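Local coordinates for 3-oxosteroid 1-dehydrogenase (Sterolibacterium denitrificans, PDB 7P18), which probably catalyses the FAD-dependent 1,2-dehydrogenation of 3-oxosteroids to 3-oxo-Delta(1)-steroids, passing the electrons to an acceptor, at residues G18-A23 and H218-R223; A26-L31 and V98-A103; I237-G240 and V246-I249; R509-D512 and R516-E519; G520-G525 and A554-A559. All coordinates share one frame; numbering follows the deposited sequence.

Overall arrangement
From the N terminus, helix 17-28 opens contacts 1 and 2. Contact 1 closes a long loop when the helix meets 218-223; contact 2, from 26-31 to 98-103, is nested inside that loop, and the two touch through the Arg223-Asp28 salt bridge. Contacts 3, 4 and 5 follow in series. Contact 3 closes the hairpin of strands 233-239 and 245-253, and contact 4 a tighter turn between 509-512 and 516-519. Contact 5 then ties strand 521-523, last of the five parallel strands, to helix 543-559. That helix packs back on helix 17-28, while a probable hydrogen bond from Val246 N to Glu519 O links contacts 3 and 4, whose centres lie about 13 Å apart.

Contact 1: G18-A23 and H218-R223; sequences GAMLAA and HALLER
Leu220 meets the helix of Gly18-Ala23 with both of its methyl groups, each on a different target. CD1 lies against the Met20 side chain, 3.8 Å from Met20 CG and also within touch of CB and SD, the two side chains crossing at about a right angle. CD2 sits 3.6 Å from Met20 O and 3.8 Å from Ala23 CB, so it touches residues three apart on the helix. Met20 is carried outward with CG anti to its carbonyl carbon (chi1 -68°), which sets CB and CG against Leu220 CD1 before the chain bends at chi3 and takes CE off elsewhere. Helix 17-28 is the first helix of the Rossmann-type FAD-binding fold, and Ala19 fits the last position of a GxGxxA pattern; the Met20 side chain is about 8 Å from the bound FAD. Cut back to an alanine, Leu220 would probably leave Met20 CG and the Ala23 methyl without their apolar partner and open a gap between the two helices. Further out, Arg223 curls back over its own helix, and its NH1 donates to Ala219 O at 3.0 Å, in the guanidinium plane. Ala219 O also accepts from Arg223 N, on the other face of the carbonyl plane. The rest of that guanidinium looks to Asp28 through NE, in a salt bridge, and to Asn104 O through NH2.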
loop_
_atom_site.group_PDB
_atom_site.type_symbol
_atom_site.label_atom_id
_atom_site.label_comp_id
_atom_site.label_asym_id
_atom_site.label_seq_id
_atom_site.Cartn_x
_atom_site.Cartn_y
_atom_site.Cartn_z
ATOM N N GLY A 18 8.672 -1.504 -8.080
ATOM C CA GLY A 18 8.480 -1.379 -9.549
ATOM C C GLY A 18 9.797 -1.018 -10.226
ATOM O O GLY A 18 10.211 -1.677 -11.211
ATOM N N ALA A 19 10.490 -0.021 -9.682
ATOM C CA ALA A 19 11.773 0.478 -10.227
ATOM C C ALA A 19 12.831 -0.621 -10.188
ATOM O O ALA A 19 13.500 -0.807 -11.215
ATOM C CB ALA A 19 12.209 1.724 -9.473
ATOM N N MET A 20 12.995 -1.316 -9.064
ATOM C CA MET A 20 14.062 -2.319 -8.922
ATOM C C MET A 20 13.756 -3.543 -9.805
ATOM O O MET A 20 14.713 -4.112 -10.414
ATOM C CB MET A 20 14.250 -2.683 -7.445
ATOM C CG MET A 20 14.838 -1.499 -6.601
ATOM S SD MET A 20 15.532 -2.077 -4.988
ATOM C CE MET A 20 14.031 -2.275 -4.040
ATOM N N LEU A 21 12.475 -3.945 -9.897
ATOM C CA LEU A 21 12.034 -5.055 -10.793
ATOM C C LEU A 21 12.375 -4.690 -12.241
ATOM O O LEU A 21 12.998 -5.526 -12.933
ATOM C CB LEU A 21 10.534 -5.317 -10.615
ATOM C CG LEU A 21 9.950 -6.582 -11.278
ATOM C CD1 LEU A 21 9.763 -6.385 -12.768
ATOM C CD2 LEU A 21 10.804 -7.794 -11.024
ATOM N N ALA A 22 12.011 -3.490 -12.688
ATOM C CA ALA A 22 12.279 -3.025 -14.062
ATOM C C ALA A 22 13.792 -3.090 -14.304
ATOM O O ALA A 22 14.209 -3.544 -15.396
ATOM C CB ALA A 22 11.700 -1.659 -14.307
ATOM N N ALA A 23 14.589 -2.666 -13.326
ATOM C CA ALA A 23 16.067 -2.649 -13.413
ATOM C C ALA A 23 16.599 -4.078 -13.604
ATOM O O ALA A 23 17.454 -4.294 -14.518
ATOM C CB ALA A 23 16.651 -1.985 -12.177
ATOM N N HIS A 218 18.709 -7.550 -3.494
ATOM C CA HIS A 218 19.606 -8.721 -3.641
ATOM C C HIS A 218 19.742 -9.097 -5.121
ATOM O O HIS A 218 20.858 -9.297 -5.575
ATOM C CB HIS A 218 19.101 -9.878 -2.797
ATOM C CG HIS A 218 19.976 -11.080 -2.910
ATOM N ND1 HIS A 218 21.220 -11.160 -2.281
ATOM C CD2 HIS A 218 19.815 -12.239 -3.588
ATOM C CE1 HIS A 218 21.780 -12.326 -2.574
ATOM N NE2 HIS A 218 20.941 -12.993 -3.384
ATOM N N ALA A 219 18.639 -9.128 -5.870
ATOM C CA ALA A 219 18.633 -9.374 -7.325
ATOM C C ALA A 219 19.526 -8.365 -8.055
ATOM O O ALA A 219 20.276 -8.771 -8.958
ATOM C CB ALA A 219 17.217 -9.330 -7.876
ATOM N N LEU A 220 19.482 -7.093 -7.679
ATOM C CA LEU A 220 20.319 -6.051 -8.311
ATOM C C LEU A 220 21.791 -6.309 -7.922
ATOM O O LEU A 220 22.685 -6.134 -8.785
ATOM C CB LEU A 220 19.832 -4.670 -7.893
ATOM C CG LEU A 220 18.429 -4.285 -8.373
ATOM C CD1 LEU A 220 18.137 -2.828 -8.028
ATOM C CD2 LEU A 220 18.264 -4.538 -9.875
ATOM N N LEU A 221 22.037 -6.750 -6.691
ATOM C CA LEU A 221 23.419 -7.003 -6.199
ATOM C C LEU A 221 24.038 -8.132 -7.013
ATOM O O LEU A 221 25.131 -7.946 -7.506
ATOM C CB LEU A 221 23.385 -7.381 -4.724
ATOM C CG LEU A 221 23.445 -6.230 -3.740
ATOM C CD1 LEU A 221 23.288 -6.760 -2.329
ATOM C CD2 LEU A 221 24.748 -5.452 -3.891
ATOM N N GLU A 222 23.328 -9.246 -7.166
ATOM C CA GLU A 222 23.769 -10.416 -7.973
ATOM C C GLU A 222 24.085 -9.997 -9.402
ATOM O O GLU A 222 25.016 -10.564 -9.967
ATOM C CB GLU A 222 22.705 -11.502 -7.967
ATOM C CG GLU A 222 22.574 -12.106 -6.595
ATOM C CD GLU A 222 22.077 -13.533 -6.592
ATOM O OE1 GLU A 222 21.140 -13.836 -7.357
ATOM O OE2 GLU A 222 22.658 -14.336 -5.834
ATOM N N ARG A 223 23.339 -9.051 -9.972
ATOM C CA ARG A 223 23.527 -8.595 -11.369
ATOM C C ARG A 223 24.519 -7.428 -11.414
ATOM O O ARG A 223 24.803 -6.966 -12.513
ATOM C CB ARG A 223 22.177 -8.185 -11.976
ATOM C CG ARG A 223 21.189 -9.343 -12.050
ATOM C CD ARG A 223 19.740 -8.906 -12.139
ATOM N NE ARG A 223 18.878 -10.028 -12.476
ATOM C CZ ARG A 223 18.576 -11.014 -11.648
ATOM N NH1 ARG A 223 19.020 -11.021 -10.401
ATOM N NH2 ARG A 223 17.804 -11.999 -12.068
#

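Contact 2: A26-L31 and V98-A103; sequences AHDLGL and VEYINA
Tyr100 OH donates to Asp28 OD2 in a short hydrogen bond of 2.6 Å, the sole direct link between these two segments. OD2 lies at the edge of the tyrosine ring, near its plane, and is 3.4 Å from Tyr100 CE1. The hydroxyl reaches OD2 from above the carboxylate plane, 48° out of it, and the carboxylate and ring planes stand 74° apart. With CG anti to the backbone N (chi1 163°), the ring of Tyr100 extends off its helix far enough to bridge backbones whose CA atoms, Asp28 and Tyr100, are 10.3 Å apart.

By charge, the carboxylate has a second partner: OD1 makes a salt bridge with Arg223, which would be expected to favour the ionised aspartate. Arg25 is a cation-pi partner of the Tyr100 ring. A phenylalanine here would probably leave OD2 without its hydroxyl donor and the carboxylate freer to turn about Arg223.

In the backbone, Leu31 N bonds to Ala26 O (3.1 Å) and Gly30 N to His27 O (2.8 Å), with Gly30 at positive phi: a Schellman motif that ends helix 17-28 just beyond Asp28.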
loop_
_atom_site.group_PDB
_atom_site.type_symbol
_atom_site.label_atom_id
_atom_site.label_comp_id
_atom_site.label_asym_id
_atom_site.label_seq_id
_atom_site.Cartn_x
_atom_site.Cartn_y
_atom_site.Cartn_z
ATOM N N ALA A 26 15.463 -5.398 -17.134
ATOM C CA ALA A 26 16.191 -4.712 -18.227
ATOM C C ALA A 26 17.603 -5.309 -18.295
ATOM O O ALA A 26 18.063 -5.667 -19.397
ATOM C CB ALA A 26 16.199 -3.237 -17.997
ATOM N N HIS A 27 18.242 -5.490 -17.141
ATOM C CA HIS A 27 19.569 -6.129 -17.063
ATOM C C HIS A 27 19.504 -7.524 -17.692
ATOM O O HIS A 27 20.359 -7.821 -18.571
ATOM C CB HIS A 27 20.060 -6.207 -15.627
ATOM C CG HIS A 27 21.397 -6.855 -15.518
ATOM N ND1 HIS A 27 21.539 -8.216 -15.380
ATOM C CD2 HIS A 27 22.638 -6.327 -15.505
ATOM C CE1 HIS A 27 22.825 -8.494 -15.281
ATOM N NE2 HIS A 27 23.507 -7.346 -15.325
ATOM N N ASP A 28 18.527 -8.343 -17.301
ATOM C CA ASP A 28 18.444 -9.762 -17.749
ATOM C C ASP A 28 18.200 -9.822 -19.248
ATOM O O ASP A 28 18.523 -10.867 -19.803
ATOM C CB ASP A 28 17.415 -10.563 -16.970
ATOM C CG ASP A 28 17.855 -10.903 -15.568
ATOM O OD1 ASP A 28 19.056 -10.699 -15.265
ATOM O OD2 ASP A 28 17.029 -11.348 -14.791
ATOM N N LEU A 29 17.720 -8.734 -19.870
ATOM C CA LEU A 29 17.475 -8.640 -21.334
ATOM C C LEU A 29 18.681 -8.016 -22.048
ATOM O O LEU A 29 18.569 -7.777 -23.248
ATOM C CB LEU A 29 16.203 -7.822 -21.576
ATOM C CG LEU A 29 14.895 -8.468 -21.093
ATOM C CD1 LEU A 29 13.708 -7.517 -21.309
ATOM C CD2 LEU A 29 14.651 -9.811 -21.799
ATOM N N GLY A 30 19.781 -7.762 -21.334
ATOM C CA GLY A 30 21.086 -7.395 -21.920
ATOM C C GLY A 30 21.324 -5.897 -21.934
ATOM O O GLY A 30 22.244 -5.475 -22.636
ATOM N N LEU A 31 20.531 -5.101 -21.201
ATOM C CA LEU A 31 20.707 -3.631 -21.156
ATOM C C LEU A 31 21.536 -3.264 -19.926
ATOM O O LEU A 31 21.326 -3.883 -18.845
ATOM C CB LEU A 31 19.342 -2.926 -21.077
ATOM C CG LEU A 31 18.380 -3.241 -22.222
ATOM C CD1 LEU A 31 16.927 -3.016 -21.810
ATOM C CD2 LEU A 31 18.736 -2.415 -23.450
ATOM N N VAL A 98 5.552 -12.429 -12.012
ATOM C CA VAL A 98 5.791 -13.234 -10.785
ATOM C C VAL A 98 6.573 -14.506 -11.122
ATOM O O VAL A 98 7.475 -14.889 -10.329
ATOM C CB VAL A 98 4.497 -13.504 -10.021
ATOM C CG1 VAL A 98 4.640 -14.550 -8.929
ATOM C CG2 VAL A 98 4.007 -12.181 -9.436
ATOM N N GLU A 99 6.265 -15.179 -12.234
ATOM C CA GLU A 99 7.054 -16.391 -12.596
ATOM C C GLU A 99 8.513 -16.008 -12.820
ATOM O O GLU A 99 9.383 -16.816 -12.459
ATOM C CB GLU A 99 6.514 -17.070 -13.858
ATOM C CG GLU A 99 5.259 -17.852 -13.596
ATOM C CD GLU A 99 4.780 -18.640 -14.818
ATOM O OE1 GLU A 99 5.624 -19.106 -15.603
ATOM O OE2 GLU A 99 3.591 -18.822 -14.926
ATOM N N TYR A 100 8.759 -14.837 -13.393
ATOM C CA TYR A 100 10.099 -14.296 -13.655
ATOM C C TYR A 100 10.826 -14.098 -12.327
ATOM O O TYR A 100 11.988 -14.544 -12.223
ATOM C CB TYR A 100 10.058 -12.986 -14.451
ATOM C CG TYR A 100 11.346 -12.198 -14.404
ATOM C CD1 TYR A 100 12.505 -12.654 -14.999
ATOM C CD2 TYR A 100 11.416 -11.002 -13.698
ATOM C CE1 TYR A 100 13.708 -11.959 -14.894
ATOM C CE2 TYR A 100 12.594 -10.292 -13.592
ATOM C CZ TYR A 100 13.745 -10.750 -14.206
ATOM O OH TYR A 100 14.893 -10.001 -14.089
ATOM N N ILE A 101 10.187 -13.444 -11.360
ATOM C CA ILE A 101 10.788 -13.297 -10.005
ATOM C C ILE A 101 11.153 -14.694 -9.482
ATOM O O ILE A 101 12.312 -14.895 -9.062
ATOM C CB ILE A 101 9.855 -12.561 -9.034
ATOM C CG1 ILE A 101 9.700 -11.089 -9.416
ATOM C CG2 ILE A 101 10.394 -12.744 -7.627
ATOM C CD1 ILE A 101 8.751 -10.294 -8.538
ATOM N N ASN A 102 10.189 -15.616 -9.456
ATOM C CA ASN A 102 10.351 -16.916 -8.769
ATOM C C ASN A 102 11.486 -17.735 -9.419
ATOM O O ASN A 102 12.211 -18.392 -8.667
ATOM C CB ASN A 102 9.055 -17.700 -8.723
ATOM C CG ASN A 102 8.071 -17.163 -7.729
ATOM O OD1 ASN A 102 8.412 -16.281 -6.932
ATOM N ND2 ASN A 102 6.828 -17.621 -7.850
ATOM N N ALA A 103 11.668 -17.641 -10.731
ATOM C CA ALA A 103 12.662 -18.459 -11.472
ATOM C C ALA A 103 14.042 -17.782 -11.395
ATOM O O ALA A 103 15.024 -18.483 -11.541
ATOM C CB ALA A 103 12.226 -18.677 -12.902
#

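Contact 3: I237-G240 and V246-I249; sequences ITEG and VTGI
The side chains of Ile237 and Thr247 cross at about a right angle, Ile237 CG2 resting 3.4 Å from Thr247 OG1. With Ile237 CG1 anti to the carbonyl carbon (chi1 -57°), CD1 runs along the partner strand to 3.3 Å from Ile249 O, passing over Gly248, where a CB would be tight against it. Thr247 puts OG1 between its backbone N and carbonyl carbon (chi1 57°), close to Ile237 O in a weak hydrogen bond, and turns CG2 to the extended chain of Glu239, 3.6 Å from Glu239 CD; the carboxylate itself pairs with Arg245. On the other face, Thr238 CG2 touches Val246 CG2. Ile237 N donates to Gly248 O and Thr247 N to Ile237 O, both at 2.9 Å and nearly straight, so Thr247 and Gly248 together face Ile237: a classic beta bulge. The hairpin's strand 233-239 is an outer strand of a four-stranded mixed sheet; strand 245-253 pairs on its other side with 256-262, and Ile249 packs on strands 10-13 and 265-268.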
loop_
_atom_site.group_PDB
_atom_site.type_symbol
_atom_site.label_atom_id
_atom_site.label_comp_id
_atom_site.label_asym_id
_atom_site.label_seq_id
_atom_site.Cartn_x
_atom_site.Cartn_y
_atom_site.Cartn_z
ATOM N N ILE A 237 16.474 15.439 -19.628
ATOM C CA ILE A 237 17.223 15.939 -20.823
ATOM C C ILE A 237 16.424 15.521 -22.069
ATOM O O ILE A 237 16.055 14.358 -22.173
ATOM C CB ILE A 237 18.668 15.408 -20.803
ATOM C CG1 ILE A 237 19.363 15.832 -19.498
ATOM C CG2 ILE A 237 19.429 15.856 -22.046
ATOM C CD1 ILE A 237 20.684 15.159 -19.227
ATOM N N THR A 238 16.126 16.456 -22.967
ATOM C CA THR A 238 15.426 16.157 -24.241
ATOM C C THR A 238 16.222 16.651 -25.465
ATOM O O THR A 238 17.094 17.491 -25.314
ATOM C CB THR A 238 14.028 16.766 -24.255
ATOM O OG1 THR A 238 14.193 18.177 -24.236
ATOM C CG2 THR A 238 13.177 16.320 -23.078
ATOM N N GLU A 239 15.893 16.087 -26.627
ATOM C CA GLU A 239 16.356 16.509 -27.975
ATOM C C GLU A 239 15.142 16.561 -28.907
ATOM O O GLU A 239 14.158 15.841 -28.618
ATOM C CB GLU A 239 17.366 15.516 -28.543
ATOM C CG GLU A 239 18.645 15.430 -27.744
ATOM C CD GLU A 239 19.648 14.425 -28.304
ATOM O OE1 GLU A 239 19.289 13.686 -29.254
ATOM O OE2 GLU A 239 20.782 14.369 -27.782
ATOM N N GLY A 240 15.243 17.347 -29.991
ATOM C CA GLY A 240 14.240 17.427 -31.069
ATOM C C GLY A 240 13.634 18.809 -31.106
ATOM O O GLY A 240 13.362 19.361 -30.035
ATOM N N VAL A 246 13.296 11.916 -24.877
ATOM C CA VAL A 246 14.051 11.989 -23.601
ATOM C C VAL A 246 15.319 11.184 -23.798
ATOM O O VAL A 246 15.216 9.995 -24.198
ATOM C CB VAL A 246 13.215 11.468 -22.416
ATOM C CG1 VAL A 246 14.089 11.142 -21.229
ATOM C CG2 VAL A 246 12.154 12.476 -22.051
ATOM N N THR A 247 16.471 11.802 -23.521
ATOM C CA THR A 247 17.807 11.205 -23.791
ATOM C C THR A 247 18.594 11.042 -22.495
ATOM O O THR A 247 19.706 10.472 -22.544
ATOM C CB THR A 247 18.577 12.078 -24.790
ATOM O OG1 THR A 247 18.661 13.388 -24.230
ATOM C CG2 THR A 247 17.863 12.175 -26.114
ATOM N N GLY A 248 18.040 11.509 -21.365
ATOM C CA GLY A 248 18.734 11.409 -20.077
ATOM C C GLY A 248 18.045 12.181 -18.969
ATOM O O GLY A 248 16.919 12.655 -19.159
ATOM N N ILE A 249 18.743 12.334 -17.844
ATOM C CA ILE A 249 18.241 13.109 -16.684
ATOM C C ILE A 249 19.383 13.949 -16.116
ATOM O O ILE A 249 20.535 13.569 -16.291
ATOM C CB ILE A 249 17.673 12.170 -15.605
ATOM C CG1 ILE A 249 18.737 11.252 -15.003
ATOM C CG2 ILE A 249 16.500 11.381 -16.171
ATOM C CD1 ILE A 249 18.284 10.453 -13.790
#

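Contact 4: R509-D512 and R516-E519; sequences RVLD and RPIE
Arg509 lays the flat of its guanidinium on Pro517: CG of the ring stands 3.7 Å from Arg509 CZ, over the centre of the group. The bend at chi3 (-68°) folds the arginine onto the proline. At the guanidinium edge, NH1 donates a hydrogen bond to a water that in turn donates to Glu519 OE1, while NE is held by Asp505 in a salt bridge. Leu511 CD2 flanks the same proline, 4.0 Å from Pro517 CG. Val510 and Ile518 lie side by side and point the same way, touching through Val510 CG1 and Ile518 CD1.

Asp512 folds its carboxylate back over the turn: OD1 accepts from Arg516 N at 3.0 Å, from above the carboxylate plane, and also from Ser514 N. A second water accepts from Arg516 NH1 and lies within hydrogen-bonding distance of Asp512 OD2, probably bridging the two charges, though Pro517 O competes for its protons. Two backbone bonds, Ile518 N to Val510 O (2.8 Å) and Asp512 N to Arg516 O (3.0 Å), frame Leu511 and Pro517 as a non-hydrogen-bonded antiparallel pair. Strand 509-511 runs on beside strand 521-523, with Val510 packing on Leu521 and Cys523, and Ile518 reaches Val246 of strand 245-253.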
loop_
_atom_site.group_PDB
_atom_site.type_symbol
_atom_site.label_atom_id
_atom_site.label_comp_id
_atom_site.label_asym_id
_atom_site.label_seq_id
_atom_site.Cartn_x
_atom_site.Cartn_y
_atom_site.Cartn_z
ATOM N N ARG A 509 4.709 3.558 -21.697
ATOM C CA ARG A 509 5.252 4.768 -22.352
ATOM C C ARG A 509 4.444 5.966 -21.894
ATOM O O ARG A 509 3.189 5.914 -21.884
ATOM C CB ARG A 509 5.209 4.621 -23.880
ATOM C CG ARG A 509 6.187 3.573 -24.365
ATOM C CD ARG A 509 6.381 3.628 -25.883
ATOM N NE ARG A 509 5.175 3.217 -26.564
ATOM C CZ ARG A 509 5.057 3.095 -27.880
ATOM N NH1 ARG A 509 6.085 3.377 -28.670
ATOM N NH2 ARG A 509 3.906 2.702 -28.398
ATOM N N VAL A 510 5.128 7.040 -21.523
ATOM C CA VAL A 510 4.408 8.282 -21.192
ATOM C C VAL A 510 3.775 8.865 -22.461
ATOM O O VAL A 510 4.480 9.015 -23.481
ATOM C CB VAL A 510 5.316 9.277 -20.452
ATOM C CG1 VAL A 510 4.609 10.586 -20.207
ATOM C CG2 VAL A 510 5.819 8.664 -19.155
ATOM N N LEU A 511 2.526 9.291 -22.363
ATOM C CA LEU A 511 1.763 9.934 -23.458
ATOM C C LEU A 511 1.654 11.444 -23.240
ATOM O O LEU A 511 1.444 11.901 -22.090
ATOM C CB LEU A 511 0.369 9.298 -23.529
ATOM C CG LEU A 511 0.343 7.769 -23.689
ATOM C CD1 LEU A 511 -1.061 7.231 -23.838
ATOM C CD2 LEU A 511 1.155 7.321 -24.900
ATOM N N ASP A 512 1.704 12.205 -24.344
ATOM C CA ASP A 512 1.490 13.670 -24.328
ATOM C C ASP A 512 -0.015 13.957 -24.442
ATOM O O ASP A 512 -0.814 13.003 -24.485
ATOM C CB ASP A 512 2.382 14.319 -25.382
ATOM C CG ASP A 512 1.941 14.101 -26.826
ATOM O OD1 ASP A 512 0.803 13.626 -27.054
ATOM O OD2 ASP A 512 2.767 14.412 -27.690
ATOM N N ARG A 516 0.295 10.818 -27.977
ATOM C CA ARG A 516 1.545 10.401 -28.658
ATOM C C ARG A 516 2.586 10.042 -27.608
ATOM O O ARG A 516 2.849 10.848 -26.712
ATOM C CB ARG A 516 2.031 11.542 -29.550
ATOM C CG ARG A 516 3.262 11.181 -30.364
ATOM C CD ARG A 516 3.784 12.305 -31.253
ATOM N NE ARG A 516 4.996 11.887 -31.963
ATOM C CZ ARG A 516 6.245 11.889 -31.452
ATOM N NH1 ARG A 516 6.489 12.306 -30.215
ATOM N NH2 ARG A 516 7.259 11.472 -32.194
ATOM N N PRO A 517 3.216 8.847 -27.676
ATOM C CA PRO A 517 4.315 8.513 -26.782
ATOM C C PRO A 517 5.452 9.535 -26.857
ATOM O O PRO A 517 5.849 9.953 -27.959
ATOM C CB PRO A 517 4.830 7.145 -27.236
ATOM C CG PRO A 517 3.657 6.570 -27.975
ATOM C CD PRO A 517 2.913 7.737 -28.586
ATOM N N ILE A 518 5.957 9.910 -25.683
ATOM C CA ILE A 518 7.234 10.647 -25.565
ATOM C C ILE A 518 8.332 9.603 -25.656
ATOM O O ILE A 518 8.497 8.796 -24.745
ATOM C CB ILE A 518 7.293 11.503 -24.290
ATOM C CG1 ILE A 518 6.123 12.479 -24.244
ATOM C CG2 ILE A 518 8.624 12.221 -24.204
ATOM C CD1 ILE A 518 6.024 13.299 -22.958
ATOM N N GLU A 519 8.982 9.553 -26.817
ATOM C CA GLU A 519 10.064 8.589 -27.106
ATOM C C GLU A 519 11.090 8.671 -25.982
ATOM O O GLU A 519 11.459 9.802 -25.654
ATOM C CB GLU A 519 10.783 8.938 -28.416
ATOM C CG GLU A 519 9.895 8.869 -29.636
ATOM C CD GLU A 519 9.370 7.470 -29.926
ATOM O OE1 GLU A 519 10.138 6.508 -29.710
ATOM O OE2 GLU A 519 8.197 7.345 -30.362
HETATM O O HOH W 1 8.529 4.308 -28.156
HETATM O O HOH W 2 5.049 13.015 -28.042
#

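Contact 5: G520-G525 and A554-A559; sequences GLYCIG and ANHIAA
Strand 521-523, an outer strand of the five-stranded parallel sheet, meets helix 543-559 through the side chain of Tyr522. Its hydroxyl and His556 ND1 share a hydrogen bond, 2.7 Å from Tyr522 OH to ND1, in which each ring is met at its edge, near its plane. The rings come rim to rim, neither over the face of the other, with planes 57° apart. CG of His556 is anti to the backbone N (chi1 -172°), which carries the imidazole to the phenol; the turn about chi2 presents ND1.

Ile557, the next residue on the helix, takes a face of the tyrosine instead. Its CD1 makes a CH-pi contact, 4.2 Å from the centroid of the Tyr522 ring and displaced toward the rim, while CG1 presses to 3.5 Å from Tyr522 CE1. Two consecutive helix residues thus meet the phenol at its edge and on one face. This parallel sheet is the Rossmann-type core of the FAD-binding fold, and beyond the strand Gly525 touches the cofactor itself. The backbone of Tyr522 hydrogen-bonds to Val266 and Leu268 of strand 265-268. Arg509 packs against both Tyr522 and His556, and Arg264 hydrogen-bonds to Ile557 O.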
loop_
_atom_site.group_PDB
_atom_site.type_symbol
_atom_site.label_atom_id
_atom_site.label_comp_id
_atom_site.label_asym_id
_atom_site.label_seq_id
_atom_site.Cartn_x
_atom_site.Cartn_y
_atom_site.Cartn_z
ATOM N N GLY A 520 11.516 7.520 -25.480
ATOM C CA GLY A 520 12.536 7.338 -24.434
ATOM C C GLY A 520 12.005 7.397 -22.990
ATOM O O GLY A 520 12.821 7.211 -22.062
ATOM N N LEU A 521 10.729 7.706 -22.769
ATOM C CA LEU A 521 10.196 7.960 -21.393
ATOM C C LEU A 521 9.100 6.951 -21.040
ATOM O O LEU A 521 8.071 6.888 -21.755
ATOM C CB LEU A 521 9.621 9.358 -21.303
ATOM C CG LEU A 521 9.316 9.845 -19.884
ATOM C CD1 LEU A 521 10.597 9.893 -19.075
ATOM C CD2 LEU A 521 8.619 11.198 -19.912
ATOM N N TYR A 522 9.330 6.241 -19.946
ATOM C CA TYR A 522 8.417 5.251 -19.360
ATOM C C TYR A 522 8.072 5.717 -17.946
ATOM O O TYR A 522 8.844 6.486 -17.350
ATOM C CB TYR A 522 9.071 3.878 -19.352
ATOM C CG TYR A 522 9.410 3.372 -20.734
ATOM C CD1 TYR A 522 10.533 3.823 -21.411
ATOM C CD2 TYR A 522 8.575 2.473 -21.391
ATOM C CE1 TYR A 522 10.825 3.398 -22.709
ATOM C CE2 TYR A 522 8.873 2.016 -22.669
ATOM C CZ TYR A 522 10.007 2.465 -23.329
ATOM O OH TYR A 522 10.293 1.991 -24.591
ATOM N N CYS A 523 6.977 5.207 -17.400
ATOM C CA CYS A 523 6.519 5.610 -16.059
ATOM C C CYS A 523 5.667 4.494 -15.467
ATOM O O CYS A 523 4.786 3.964 -16.181
ATOM C CB CYS A 523 5.764 6.915 -16.144
ATOM S SG CYS A 523 5.227 7.555 -14.530
ATOM N N ILE A 524 5.945 4.142 -14.210
ATOM C CA ILE A 524 5.320 2.979 -13.540
ATOM C C ILE A 524 4.970 3.361 -12.093
ATOM O O ILE A 524 5.529 4.324 -11.558
ATOM C CB ILE A 524 6.258 1.767 -13.614
ATOM C CG1 ILE A 524 7.518 1.996 -12.776
ATOM C CG2 ILE A 524 6.606 1.408 -15.055
ATOM C CD1 ILE A 524 8.399 0.813 -12.680
ATOM N N GLY A 525 4.142 2.560 -11.448
ATOM C CA GLY A 525 3.794 2.754 -10.036
ATOM C C GLY A 525 3.031 4.035 -9.809
ATOM O O GLY A 525 2.290 4.489 -10.711
ATOM N N ALA A 554 10.669 -2.633 -19.366
ATOM C CA ALA A 554 11.977 -3.248 -19.654
ATOM C C ALA A 554 11.832 -4.083 -20.935
ATOM O O ALA A 554 12.667 -3.946 -21.835
ATOM C CB ALA A 554 12.446 -4.109 -18.529
ATOM N N ASN A 555 10.768 -4.857 -21.040
ATOM C CA ASN A 555 10.510 -5.720 -22.228
ATOM C C ASN A 555 10.421 -4.835 -23.473
ATOM O O ASN A 555 11.032 -5.194 -24.511
ATOM C CB ASN A 555 9.250 -6.567 -22.036
ATOM C CG ASN A 555 9.379 -7.670 -21.026
ATOM O OD1 ASN A 555 10.478 -8.005 -20.552
ATOM N ND2 ASN A 555 8.240 -8.255 -20.675
ATOM N N HIS A 556 9.719 -3.705 -23.395
ATOM C CA HIS A 556 9.500 -2.826 -24.555
ATOM C C HIS A 556 10.833 -2.227 -24.990
ATOM O O HIS A 556 11.112 -2.172 -26.229
ATOM C CB HIS A 556 8.456 -1.755 -24.269
ATOM C CG HIS A 556 8.097 -0.984 -25.489
ATOM N ND1 HIS A 556 8.732 0.178 -25.835
ATOM C CD2 HIS A 556 7.202 -1.253 -26.475
ATOM C CE1 HIS A 556 8.212 0.626 -26.969
ATOM N NE2 HIS A 556 7.229 -0.214 -27.340
ATOM N N ILE A 557 11.628 -1.772 -24.028
ATOM C CA ILE A 557 12.943 -1.135 -24.300
ATOM C C ILE A 557 13.847 -2.167 -25.010
ATOM O O ILE A 557 14.417 -1.833 -26.038
ATOM C CB ILE A 557 13.578 -0.590 -23.017
ATOM C CG1 ILE A 557 12.793 0.566 -22.389
ATOM C CG2 ILE A 557 15.020 -0.195 -23.292
ATOM C CD1 ILE A 557 13.250 0.887 -20.971
ATOM N N ALA A 558 13.962 -3.372 -24.479
ATOM C CA ALA A 558 14.751 -4.472 -25.104
ATOM C C ALA A 558 14.224 -4.848 -26.509
ATOM O O ALA A 558 15.068 -5.097 -27.399
ATOM C CB ALA A 558 14.803 -5.657 -24.198
ATOM N N ALA A 559 12.909 -4.883 -26.741
ATOM C CA ALA A 559 12.304 -5.353 -28.006
ATOM C C ALA A 559 12.549 -4.314 -29.112
ATOM O O ALA A 559 12.344 -4.664 -30.285
ATOM C CB ALA A 559 10.829 -5.618 -27.844
#